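Local atomic coordinates of putative phosphosugar isomerase (Silicibacter pomeroyi DSS-3, PDB entry 3FJ1), a protein that is of unconfirmed function but probably binds a phosphosugar or related carbohydrate derivative through its paired SIS domains. Residues R51-Y63 / G214-K226. Sequence-based numbering, arbitrary orientation.
Sequences RGSSDHVCTYLSY and GTSLAVSNEAALK
Helices 53-63 and 217-226 run nearly antiparallel, at 168° with axes 8.3 Å apart, and the nearest CA atoms across the pair, those of Tyr60 and Ala218, are 5.0 Å apart. This closeness is consistent with Ala218 offering just a methyl at this point: its CB lies 3.3 Å from Tyr60 N and also touches His56 O and the CG2 of Thr59. The Tyr60 ring passes beside the alanine, slanting between Thr215 CG2 and Val219 CG1, and its hydroxyl is hydrogen-bonded beyond the pair to Leu306 O. One turn earlier, His56 is a knob among Ala218, Asn221, Glu222 and Leu225. Asn221 CB sits over one ring face, 3.8 Å from the centroid, as a CH-pi contact, while Leu225 CD2 meets the ring edge. A water in the imidazole plane, 2.7 Å from His56 ND1, also binds Thr59 OG1 and accepts from Asn221 ND2; Asn221 OD1 is hydrogen-bonded to Ser237 OG, which ties down the same amide. Each helix follows the first strand, 45-49 or 208-212, of a five-stranded parallel sheet of order 2-1-3-4-5, so the contact joins equivalent helices of the two SIS domains. At the end where helix 53-63 begins, Ser53 OG, anti to its own nitrogen (chi1 -178°), reaches across to donate to Glu222 OE1 at 2.6 Å, from the syn side but tilted 33° out of the carboxylate plane. The same hydroxyl accepts from Lys226 NZ, which also forms a salt bridge on the syn lone pair of Glu222 OE2; Tyr317 OH and Ala151 O engage the two charged groups from outside. At the other end, the Tyr63 ring lies flat over the Gly214-Thr215 peptide, with Gly214 C 3.7 Å above its plane; with an alanine here, that peptide is likely to lose the ring that covers it, and a gap to open beside Thr215 CA.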
loop_
_atom_site.group_PDB
_atom_site.type_symbol
_atom_site.label_atom_id
_atom_site.label_comp_id
_atom_site.label_asym_id
_atom_site.label_seq_id
_atom_site.Cartn_x
_atom_site.Cartn_y
_atom_site.Cartn_z
ATOM N N ARG A 51 -3.600 -2.084 -10.543
ATOM C CA ARG A 51 -3.361 -3.281 -9.725
ATOM C C ARG A 51 -2.015 -3.890 -10.097
ATOM O O ARG A 51 -1.461 -3.573 -11.139
ATOM C CB ARG A 51 -4.461 -4.319 -9.943
ATOM C CG ARG A 51 -4.670 -4.661 -11.381
ATOM C CD ARG A 51 -5.890 -5.504 -11.568
ATOM N NE ARG A 51 -5.661 -6.889 -11.203
ATOM C CZ ARG A 51 -5.072 -7.781 -12.000
ATOM N NH1 ARG A 51 -4.661 -7.440 -13.219
ATOM N NH2 ARG A 51 -4.918 -9.048 -11.603
ATOM N N GLY A 52 -1.505 -4.759 -9.229
ATOM C CA GLY A 52 -0.234 -5.431 -9.495
ATOM C C GLY A 52 0.937 -4.495 -9.701
ATOM O O GLY A 52 1.083 -3.488 -9.013
ATOM N N SER A 53 1.796 -4.842 -10.648
ATOM C CA SER A 53 2.971 -4.046 -10.936
ATOM C C SER A 53 2.595 -2.628 -11.376
ATOM O O SER A 53 3.329 -1.675 -11.085
ATOM C CB SER A 53 3.808 -4.749 -12.008
ATOM O OG SER A 53 4.995 -4.048 -12.296
ATOM N N SER A 54 1.473 -2.488 -12.085
ATOM C CA SER A 54 0.962 -1.166 -12.485
ATOM C C SER A 54 0.721 -0.261 -11.292
ATOM O O SER A 54 0.880 0.945 -11.400
ATOM C CB SER A 54 -0.286 -1.249 -13.359
ATOM O OG SER A 54 0.005 -1.821 -14.622
ATOM N N ASP A 55 0.373 -0.811 -10.140
ATOM C CA ASP A 55 0.196 0.035 -8.957
ATOM C C ASP A 55 1.529 0.563 -8.387
ATOM O O ASP A 55 1.558 1.605 -7.772
ATOM C CB ASP A 55 -0.629 -0.684 -7.897
ATOM C CG ASP A 55 -1.453 0.266 -7.049
ATOM O OD1 ASP A 55 -1.628 1.456 -7.405
ATOM O OD2 ASP A 55 -1.949 -0.208 -6.016
ATOM N N HIS A 56 2.630 -0.165 -8.609
ATOM C CA HIS A 56 3.969 0.304 -8.215
ATOM C C HIS A 56 4.362 1.467 -9.134
ATOM O O HIS A 56 4.999 2.432 -8.701
ATOM C CB HIS A 56 4.988 -0.826 -8.221
ATOM C CG HIS A 56 4.609 -1.961 -7.311
ATOM N ND1 HIS A 56 4.046 -1.748 -6.065
ATOM C CD2 HIS A 56 4.742 -3.303 -7.440
ATOM C CE1 HIS A 56 3.801 -2.916 -5.497
ATOM N NE2 HIS A 56 4.262 -3.874 -6.285
ATOM N N VAL A 57 3.935 1.398 -10.398
ATOM C CA VAL A 57 4.096 2.514 -11.304
ATOM C C VAL A 57 3.357 3.718 -10.741
ATOM O O VAL A 57 3.860 4.835 -10.722
ATOM C CB VAL A 57 3.614 2.197 -12.710
ATOM C CG1 VAL A 57 3.725 3.492 -13.573
ATOM C CG2 VAL A 57 4.432 1.021 -13.299
ATOM N N CYS A 58 2.131 3.491 -10.299
ATOM C CA CYS A 58 1.321 4.571 -9.718
ATOM C C CYS A 58 1.965 5.181 -8.452
ATOM O O CYS A 58 1.969 6.397 -8.267
ATOM C CB CYS A 58 -0.078 4.088 -9.468
ATOM S SG CYS A 58 -1.068 3.970 -10.999
ATOM N N THR A 59 2.554 4.344 -7.611
ATOM C CA THR A 59 3.271 4.869 -6.454
ATOM C C THR A 59 4.409 5.786 -6.894
ATOM O O THR A 59 4.566 6.891 -6.366
ATOM C CB THR A 59 3.811 3.732 -5.589
ATOM O OG1 THR A 59 2.707 2.931 -5.138
ATOM C CG2 THR A 59 4.646 4.275 -4.387
ATOM N N TYR A 60 5.194 5.329 -7.867
ATOM C CA TYR A 60 6.267 6.116 -8.475
ATOM C C TYR A 60 5.730 7.474 -8.989
ATOM O O TYR A 60 6.227 8.535 -8.612
ATOM C CB TYR A 60 6.891 5.274 -9.589
ATOM C CG TYR A 60 8.232 5.697 -10.141
ATOM C CD1 TYR A 60 8.644 7.014 -10.170
ATOM C CD2 TYR A 60 9.047 4.756 -10.768
ATOM C CE1 TYR A 60 9.861 7.381 -10.753
ATOM C CE2 TYR A 60 10.238 5.123 -11.355
ATOM C CZ TYR A 60 10.643 6.419 -11.340
ATOM O OH TYR A 60 11.827 6.740 -11.921
ATOM N N LEU A 61 4.658 7.428 -9.772
ATOM C CA LEU A 61 4.072 8.625 -10.322
ATOM C C LEU A 61 3.401 9.535 -9.278
ATOM O O LEU A 61 3.343 10.739 -9.513
ATOM C CB LEU A 61 3.113 8.277 -11.444
ATOM C CG LEU A 61 3.741 7.555 -12.663
ATOM C CD1 LEU A 61 2.614 7.224 -13.687
ATOM C CD2 LEU A 61 4.885 8.361 -13.289
ATOM N N SER A 62 2.965 8.975 -8.146
ATOM C CA SER A 62 2.391 9.770 -7.069
ATOM C C SER A 62 3.483 10.634 -6.446
ATOM O O SER A 62 3.297 11.836 -6.262
ATOM C CB SER A 62 1.714 8.887 -6.023
ATOM O OG SER A 62 0.692 8.138 -6.633
ATOM N N TYR A 63 4.639 10.044 -6.145
ATOM C CA TYR A 63 5.774 10.850 -5.664
ATOM C C TYR A 63 6.154 11.924 -6.680
ATOM O O TYR A 63 6.355 13.093 -6.313
ATOM C CB TYR A 63 7.001 9.989 -5.371
ATOM C CG TYR A 63 6.933 9.374 -4.012
ATOM C CD1 TYR A 63 7.220 10.131 -2.881
ATOM C CD2 TYR A 63 6.530 8.049 -3.848
ATOM C CE1 TYR A 63 7.124 9.585 -1.602
ATOM C CE2 TYR A 63 6.462 7.468 -2.566
ATOM C CZ TYR A 63 6.738 8.253 -1.453
ATOM O OH TYR A 63 6.621 7.676 -0.197
ATOM N N GLY A 214 11.215 7.502 0.044
ATOM C CA GLY A 214 10.639 8.429 -0.922
ATOM C C GLY A 214 10.366 7.723 -2.259
ATOM O O GLY A 214 9.903 6.582 -2.300
ATOM N N THR A 215 10.692 8.393 -3.357
ATOM C CA THR A 215 10.366 7.908 -4.719
ATOM C C THR A 215 10.824 6.470 -4.965
ATOM O O THR A 215 10.050 5.649 -5.528
ATOM C CB THR A 215 10.909 8.860 -5.795
ATOM O OG1 THR A 215 10.531 10.206 -5.475
ATOM C CG2 THR A 215 10.418 8.496 -7.223
ATOM N N SER A 216 12.026 6.123 -4.480
ATOM C CA SER A 216 12.611 4.816 -4.761
ATOM C C SER A 216 11.870 3.664 -4.061
ATOM O O SER A 216 12.094 2.491 -4.369
ATOM C CB SER A 216 14.090 4.817 -4.372
ATOM O OG SER A 216 14.243 4.792 -2.965
ATOM N N LEU A 217 11.018 3.995 -3.089
ATOM C CA LEU A 217 10.179 2.969 -2.482
ATOM C C LEU A 217 9.317 2.269 -3.520
ATOM O O LEU A 217 9.033 1.090 -3.371
ATOM C CB LEU A 217 9.291 3.536 -1.367
ATOM C CG LEU A 217 8.542 2.506 -0.507
ATOM C CD1 LEU A 217 9.407 1.420 0.131
ATOM C CD2 LEU A 217 7.777 3.303 0.587
ATOM N N ALA A 218 8.945 2.964 -4.590
ATOM C CA ALA A 218 8.100 2.369 -5.643
ATOM C C ALA A 218 8.850 1.257 -6.376
ATOM O O ALA A 218 8.295 0.183 -6.635
ATOM C CB ALA A 218 7.597 3.468 -6.633
ATOM N N VAL A 219 10.119 1.491 -6.709
ATOM C CA VAL A 219 10.933 0.451 -7.383
ATOM C C VAL A 219 11.377 -0.611 -6.354
ATOM O O VAL A 219 11.560 -1.754 -6.721
ATOM C CB VAL A 219 12.167 1.018 -8.220
ATOM C CG1 VAL A 219 11.687 1.926 -9.389
ATOM C CG2 VAL A 219 13.185 1.686 -7.325
ATOM N N SER A 220 11.547 -0.263 -5.070
ATOM C CA SER A 220 11.815 -1.263 -4.044
ATOM C C SER A 220 10.617 -2.255 -3.980
ATOM O O SER A 220 10.791 -3.476 -3.889
ATOM C CB SER A 220 12.041 -0.585 -2.685
ATOM O OG SER A 220 12.350 -1.549 -1.687
ATOM N N ASN A 221 9.409 -1.732 -4.067
ATOM C CA ASN A 221 8.188 -2.564 -4.018
ATOM C C ASN A 221 8.122 -3.453 -5.272
ATOM O O ASN A 221 7.808 -4.635 -5.221
ATOM C CB ASN A 221 6.923 -1.676 -3.976
ATOM C CG ASN A 221 6.740 -0.958 -2.655
ATOM O OD1 ASN A 221 7.465 -1.220 -1.689
ATOM N ND2 ASN A 221 5.779 -0.053 -2.601
ATOM N N GLU A 222 8.403 -2.849 -6.414
ATOM C CA GLU A 222 8.406 -3.568 -7.716
ATOM C C GLU A 222 9.444 -4.685 -7.707
ATOM O O GLU A 222 9.182 -5.788 -8.182
ATOM C CB GLU A 222 8.694 -2.560 -8.853
ATOM C CG GLU A 222 9.053 -3.117 -10.268
ATOM C CD GLU A 222 7.959 -3.919 -10.971
ATOM O OE1 GLU A 222 6.839 -4.001 -10.446
ATOM O OE2 GLU A 222 8.242 -4.491 -12.077
ATOM N N ALA A 223 10.615 -4.384 -7.160
ATOM C CA ALA A 223 11.723 -5.342 -7.092
ATOM C C ALA A 223 11.324 -6.595 -6.284
ATOM O O ALA A 223 11.523 -7.731 -6.745
ATOM C CB ALA A 223 12.956 -4.673 -6.502
ATOM N N ALA A 224 10.729 -6.394 -5.107
ATOM C CA ALA A 224 10.268 -7.530 -4.302
ATOM C C ALA A 224 9.209 -8.352 -5.069
ATOM O O ALA A 224 9.275 -9.577 -5.085
ATOM C CB ALA A 224 9.769 -7.107 -2.931
ATOM N N LEU A 225 8.278 -7.676 -5.736
ATOM C CA LEU A 225 7.251 -8.354 -6.510
ATOM C C LEU A 225 7.865 -9.257 -7.581
ATOM O O LEU A 225 7.579 -10.463 -7.641
ATOM C CB LEU A 225 6.306 -7.344 -7.167
ATOM C CG LEU A 225 5.273 -7.922 -8.144
ATOM C CD1 LEU A 225 4.435 -9.000 -7.430
ATOM C CD2 LEU A 225 4.390 -6.846 -8.767
ATOM N N LYS A 226 8.727 -8.673 -8.408
ATOM C CA LYS A 226 9.271 -9.399 -9.539
ATOM C C LYS A 226 10.261 -10.509 -9.139
ATOM O O LYS A 226 10.370 -11.537 -9.839
ATOM C CB LYS A 226 9.836 -8.457 -10.596
ATOM C CG LYS A 226 8.768 -7.499 -11.171
ATOM C CD LYS A 226 7.556 -8.218 -11.803
ATOM C CE LYS A 226 6.450 -7.222 -12.318
ATOM N NZ LYS A 226 6.850 -6.267 -13.382
HETATM O O HOH W 1 3.620 0.404 -4.442
#